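PDB 5IMY: vaginolysin from Gardnerella vaginalis, which probably binds cholesterol in host membranes and acts as a secreted pore-forming toxin of the cholesterol-dependent cytolysin family. Local coordinates for residues 390-401 with 437-447. Sequence-based numbering, arbitrary orientation.
Sequences YVARYYIYWDEY and VRNLRIKLVEK
Strands 395-401 and 440-443 are the two central, antiparallel strands of a four-stranded sheet in the C-terminal beta-sandwich domain of the cytolysin. Y395 and K443 form a hydrogen-bonded pair in which Y395 N reaches K443 O at 2.8 Å. Further along, D399 and R438 are joined both ways, and R438 N lies in the plane of the D399 carbonyl. The D399 carboxylate adds a side-chain bond next to this pair: its OD2 takes N439 ND2 at 3.1 Å on the anti lone pair, the two flat groups standing 70° apart. Beyond it, the R438 and Y401 side chains cross at about a right angle, R438 CD over one face of the Y401 ring, 3.7 Å from its centroid, with the guanidinium tilted only 24° from the ring plane; R438 NH2 bridges to D406 of the second subunit. On the inward face, L444 CD1 sits over the Y394 ring, 3.9 Å from its centroid, and also meets A392 CB. I396 and I442 run side by side, and I396 touches L382 of the opposing sheet. Y395, Y397 and R441 lie on the opposite face, where another protein's chain packs on them. At the end of the strand pair, W398, with CG between its backbone N and carbonyl carbon (chi1 66°), sets its indole CD1 3.4 Å from V437 CB. Apolar packing between two facing sheets is characteristic of a beta sandwich.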
loop_
_atom_site.group_PDB
_atom_site.type_symbol
_atom_site.label_atom_id
_atom_site.label_comp_id
_atom_site.label_asym_id
_atom_site.label_seq_id
_atom_site.Cartn_x
_atom_site.Cartn_y
_atom_site.Cartn_z
ATOM N N TYR A 390 7.426 -33.550 31.435
ATOM C CA TYR A 390 7.938 -33.998 30.148
ATOM C C TYR A 390 8.589 -32.812 29.454
ATOM O O TYR A 390 8.340 -31.655 29.803
ATOM C CB TYR A 390 6.836 -34.589 29.262
ATOM C CG TYR A 390 5.596 -33.727 29.160
ATOM C CD1 TYR A 390 5.597 -32.555 28.415
ATOM C CD2 TYR A 390 4.420 -34.092 29.802
ATOM C CE1 TYR A 390 4.467 -31.767 28.317
ATOM C CE2 TYR A 390 3.283 -33.312 29.709
ATOM C CZ TYR A 390 3.312 -32.151 28.967
ATOM O OH TYR A 390 2.183 -31.368 28.871
ATOM N N VAL A 391 9.419 -33.116 28.466
ATOM C CA VAL A 391 10.044 -32.083 27.648
ATOM C C VAL A 391 9.058 -31.636 26.580
ATOM O O VAL A 391 8.294 -32.443 26.035
ATOM C CB VAL A 391 11.349 -32.601 27.022
ATOM C CG1 VAL A 391 12.050 -31.488 26.254
ATOM C CG2 VAL A 391 12.264 -33.170 28.093
ATOM N N ALA A 392 9.066 -30.340 26.283
ATOM C CA ALA A 392 8.191 -29.769 25.274
ATOM C C ALA A 392 8.988 -28.845 24.366
ATOM O O ALA A 392 10.051 -28.338 24.733
ATOM C CB ALA A 392 7.027 -28.997 25.908
ATOM N N ARG A 393 8.453 -28.640 23.166
ATOM C CA ARG A 393 8.984 -27.680 22.212
ATOM C C ARG A 393 7.834 -26.812 21.720
ATOM O O ARG A 393 6.668 -27.073 22.010
ATOM C CB ARG A 393 9.681 -28.380 21.037
ATOM C CG ARG A 393 10.968 -29.082 21.429
ATOM C CD ARG A 393 11.751 -29.539 20.213
ATOM N NE ARG A 393 11.187 -30.742 19.608
ATOM C CZ ARG A 393 11.705 -31.357 18.549
ATOM N NH1 ARG A 393 12.801 -30.882 17.971
ATOM N NH2 ARG A 393 11.125 -32.448 18.067
ATOM N N TYR A 394 8.162 -25.756 20.990
ATOM C CA TYR A 394 7.147 -24.897 20.403
ATOM C C TYR A 394 7.462 -24.670 18.933
ATOM O O TYR A 394 8.625 -24.604 18.531
ATOM C CB TYR A 394 7.044 -23.549 21.139
ATOM C CG TYR A 394 6.396 -23.636 22.507
ATOM C CD1 TYR A 394 5.015 -23.721 22.640
ATOM C CD2 TYR A 394 7.163 -23.622 23.665
ATOM C CE1 TYR A 394 4.419 -23.793 23.888
ATOM C CE2 TYR A 394 6.575 -23.698 24.915
ATOM C CZ TYR A 394 5.204 -23.785 25.020
ATOM O OH TYR A 394 4.615 -23.859 26.263
ATOM N N TYR A 395 6.408 -24.575 18.129
ATOM C CA TYR A 395 6.522 -24.247 16.708
ATOM C C TYR A 395 5.462 -23.195 16.400
ATOM O O TYR A 395 4.275 -23.513 16.284
ATOM C CB TYR A 395 6.360 -25.486 15.835
ATOM C CG TYR A 395 7.461 -26.503 16.033
ATOM C CD1 TYR A 395 8.667 -26.387 15.357
ATOM C CD2 TYR A 395 7.296 -27.572 16.901
ATOM C CE1 TYR A 395 9.678 -27.312 15.535
ATOM C CE2 TYR A 395 8.298 -28.503 17.086
ATOM C CZ TYR A 395 9.488 -28.367 16.401
ATOM O OH TYR A 395 10.491 -29.291 16.583
ATOM N N ILE A 396 5.896 -21.943 16.277
ATOM C CA ILE A 396 4.999 -20.807 16.116
ATOM C C ILE A 396 5.422 -20.043 14.869
ATOM O O ILE A 396 6.586 -19.639 14.748
ATOM C CB ILE A 396 5.014 -19.892 17.353
ATOM C CG1 ILE A 396 4.458 -20.652 18.563
ATOM C CG2 ILE A 396 4.211 -18.612 17.105
ATOM C CD1 ILE A 396 4.603 -19.923 19.883
ATOM N N TYR A 397 4.481 -19.844 13.947
ATOM C CA TYR A 397 4.720 -19.095 12.723
ATOM C C TYR A 397 3.595 -18.090 12.518
ATOM O O TYR A 397 2.497 -18.231 13.062
ATOM C CB TYR A 397 4.809 -20.016 11.498
ATOM C CG TYR A 397 5.652 -21.256 11.700
ATOM C CD1 TYR A 397 6.964 -21.307 11.249
ATOM C CD2 TYR A 397 5.131 -22.374 12.333
ATOM C CE1 TYR A 397 7.735 -22.439 11.427
ATOM C CE2 TYR A 397 5.894 -23.510 12.516
ATOM C CZ TYR A 397 7.192 -23.536 12.062
ATOM O OH TYR A 397 7.951 -24.669 12.245
ATOM N N TRP A 398 3.883 -17.069 11.715
ATOM C CA TRP A 398 2.880 -16.081 11.342
ATOM C C TRP A 398 3.351 -15.376 10.078
ATOM O O TRP A 398 4.518 -15.466 9.690
ATOM C CB TRP A 398 2.629 -15.080 12.476
ATOM C CG TRP A 398 3.798 -14.198 12.781
ATOM C CD1 TRP A 398 4.055 -12.969 12.249
ATOM C CD2 TRP A 398 4.867 -14.470 13.695
ATOM N NE1 TRP A 398 5.216 -12.459 12.774
ATOM C CE2 TRP A 398 5.735 -13.360 13.664
ATOM C CE3 TRP A 398 5.175 -15.545 14.536
ATOM C CZ2 TRP A 398 6.890 -13.294 14.439
ATOM C CZ3 TRP A 398 6.324 -15.477 15.305
ATOM C CH2 TRP A 398 7.166 -14.359 15.252
ATOM N N ASP A 399 2.421 -14.668 9.442
ATOM C CA ASP A 399 2.665 -14.014 8.165
ATOM C C ASP A 399 2.675 -12.502 8.339
ATOM O O ASP A 399 1.893 -11.951 9.122
ATOM C CB ASP A 399 1.600 -14.412 7.139
ATOM C CG ASP A 399 1.679 -15.876 6.757
ATOM O OD1 ASP A 399 2.806 -16.396 6.620
ATOM O OD2 ASP A 399 0.615 -16.510 6.599
ATOM N N GLU A 400 3.563 -11.838 7.604
ATOM C CA GLU A 400 3.660 -10.381 7.590
ATOM C C GLU A 400 3.362 -9.908 6.171
ATOM O O GLU A 400 4.202 -10.040 5.274
ATOM C CB GLU A 400 5.040 -9.920 8.059
ATOM C CG GLU A 400 5.126 -9.694 9.562
ATOM C CD GLU A 400 6.552 -9.695 10.078
ATOM O OE1 GLU A 400 7.483 -9.502 9.268
ATOM O OE2 GLU A 400 6.741 -9.893 11.297
ATOM N N TYR A 401 2.165 -9.367 5.967
ATOM C CA TYR A 401 1.800 -8.821 4.672
ATOM C C TYR A 401 2.362 -7.413 4.513
ATOM O O TYR A 401 2.647 -6.710 5.487
ATOM C CB TYR A 401 0.281 -8.788 4.494
ATOM C CG TYR A 401 -0.369 -10.142 4.308
ATOM C CD1 TYR A 401 0.368 -11.316 4.401
ATOM C CD2 TYR A 401 -1.725 -10.243 4.026
ATOM C CE1 TYR A 401 -0.229 -12.549 4.229
ATOM C CE2 TYR A 401 -2.331 -11.472 3.853
ATOM C CZ TYR A 401 -1.578 -12.623 3.954
ATOM O OH TYR A 401 -2.175 -13.849 3.780
ATOM N N VAL A 437 0.277 -8.706 12.154
ATOM C CA VAL A 437 0.621 -10.068 11.772
ATOM C C VAL A 437 -0.662 -10.850 11.513
ATOM O O VAL A 437 -1.713 -10.585 12.110
ATOM C CB VAL A 437 1.482 -10.767 12.841
ATOM C CG1 VAL A 437 2.677 -9.908 13.231
ATOM C CG2 VAL A 437 0.659 -11.112 14.061
ATOM N N ARG A 438 -0.573 -11.830 10.618
ATOM C CA ARG A 438 -1.727 -12.618 10.213
ATOM C C ARG A 438 -1.395 -14.101 10.302
ATOM O O ARG A 438 -0.229 -14.501 10.320
ATOM C CB ARG A 438 -2.169 -12.274 8.783
ATOM C CG ARG A 438 -2.545 -10.812 8.569
ATOM C CD ARG A 438 -2.990 -10.579 7.133
ATOM N NE ARG A 438 -3.167 -9.162 6.814
ATOM C CZ ARG A 438 -4.333 -8.517 6.806
ATOM N NH1 ARG A 438 -5.463 -9.150 7.101
ATOM N NH2 ARG A 438 -4.372 -7.227 6.498
ATOM N N ASN A 439 -2.449 -14.912 10.367
ATOM C CA ASN A 439 -2.331 -16.366 10.288
ATOM C C ASN A 439 -1.335 -16.901 11.317
ATOM O O ASN A 439 -0.379 -17.609 10.990
ATOM C CB ASN A 439 -1.941 -16.786 8.871
ATOM C CG ASN A 439 -2.838 -16.167 7.819
ATOM O OD1 ASN A 439 -4.059 -16.320 7.862
ATOM N ND2 ASN A 439 -2.239 -15.446 6.877
ATOM N N LEU A 440 -1.569 -16.555 12.579
ATOM C CA LEU A 440 -0.736 -17.055 13.663
ATOM C C LEU A 440 -0.895 -18.566 13.802
ATOM O O LEU A 440 -2.003 -19.101 13.709
ATOM C CB LEU A 440 -1.106 -16.358 14.975
ATOM C CG LEU A 440 -0.196 -16.598 16.182
ATOM C CD1 LEU A 440 1.147 -15.900 16.013
ATOM C CD2 LEU A 440 -0.880 -16.131 17.457
ATOM N N ARG A 441 0.225 -19.253 14.022
ATOM C CA ARG A 441 0.260 -20.706 14.135
ATOM C C ARG A 441 0.959 -21.092 15.430
ATOM O O ARG A 441 1.901 -20.418 15.853
ATOM C CB ARG A 441 0.991 -21.328 12.942
ATOM C CG ARG A 441 0.158 -22.309 12.143
ATOM C CD ARG A 441 0.839 -22.666 10.831
ATOM N NE ARG A 441 -0.118 -22.708 9.728
ATOM C CZ ARG A 441 -0.820 -23.780 9.376
ATOM N NH1 ARG A 441 -0.682 -24.923 10.035
ATOM N NH2 ARG A 441 -1.665 -23.710 8.357
ATOM N N ILE A 442 0.494 -22.168 16.065
ATOM C CA ILE A 442 1.067 -22.624 17.333
ATOM C C ILE A 442 0.965 -24.143 17.407
ATOM O O ILE A 442 -0.111 -24.714 17.203
ATOM C CB ILE A 442 0.370 -21.980 18.550
ATOM C CG1 ILE A 442 0.454 -20.450 18.483
ATOM C CG2 ILE A 442 1.007 -22.479 19.846
ATOM C CD1 ILE A 442 -0.335 -19.732 19.558
ATOM N N LYS A 443 2.090 -24.794 17.711
ATOM C CA LYS A 443 2.149 -26.236 17.919
ATOM C C LYS A 443 3.106 -26.516 19.072
ATOM O O LYS A 443 4.126 -25.833 19.209
ATOM C CB LYS A 443 2.610 -26.962 16.643
ATOM C CG LYS A 443 2.326 -28.459 16.625
ATOM C CD LYS A 443 2.627 -29.070 15.259
ATOM C CE LYS A 443 4.026 -29.666 15.198
ATOM N NZ LYS A 443 4.462 -29.947 13.799
ATOM N N LEU A 444 2.781 -27.517 19.897
ATOM C CA LEU A 444 3.513 -27.761 21.139
ATOM C C LEU A 444 4.342 -29.042 21.104
ATOM O O LEU A 444 5.564 -28.973 21.225
ATOM C CB LEU A 444 2.531 -27.790 22.322
ATOM C CG LEU A 444 3.096 -28.120 23.706
ATOM C CD1 LEU A 444 4.367 -27.360 23.984
ATOM C CD2 LEU A 444 2.075 -27.811 24.786
ATOM N N VAL A 445 3.709 -30.208 20.969
ATOM C CA VAL A 445 4.375 -31.515 20.955
ATOM C C VAL A 445 5.232 -31.735 22.201
ATOM O O VAL A 445 5.830 -30.797 22.740
ATOM C CB VAL A 445 5.206 -31.721 19.664
ATOM C CG1 VAL A 445 4.449 -31.213 18.439
ATOM C CG2 VAL A 445 6.618 -31.104 19.731
ATOM N N GLU A 446 5.303 -32.988 22.661
ATOM C CA GLU A 446 6.025 -33.349 23.875
ATOM C C GLU A 446 6.833 -34.617 23.637
ATOM O O GLU A 446 6.434 -35.486 22.856
ATOM C CB GLU A 446 5.069 -33.575 25.055
ATOM C CG GLU A 446 4.073 -34.717 24.843
ATOM C CD GLU A 446 3.921 -35.605 26.063
ATOM O OE1 GLU A 446 4.887 -35.724 26.848
ATOM O OE2 GLU A 446 2.831 -36.190 26.235
ATOM N N LYS A 447 7.970 -34.723 24.324
ATOM C CA LYS A 447 8.826 -35.898 24.192
ATOM C C LYS A 447 8.197 -37.077 24.922
ATOM O O LYS A 447 8.030 -37.042 26.146
ATOM C CB LYS A 447 10.222 -35.611 24.743
ATOM C CG LYS A 447 11.209 -36.768 24.553
ATOM C CD LYS A 447 12.443 -36.638 25.443
ATOM C CE LYS A 447 12.112 -36.817 26.924
ATOM N NZ LYS A 447 12.483 -38.162 27.444
#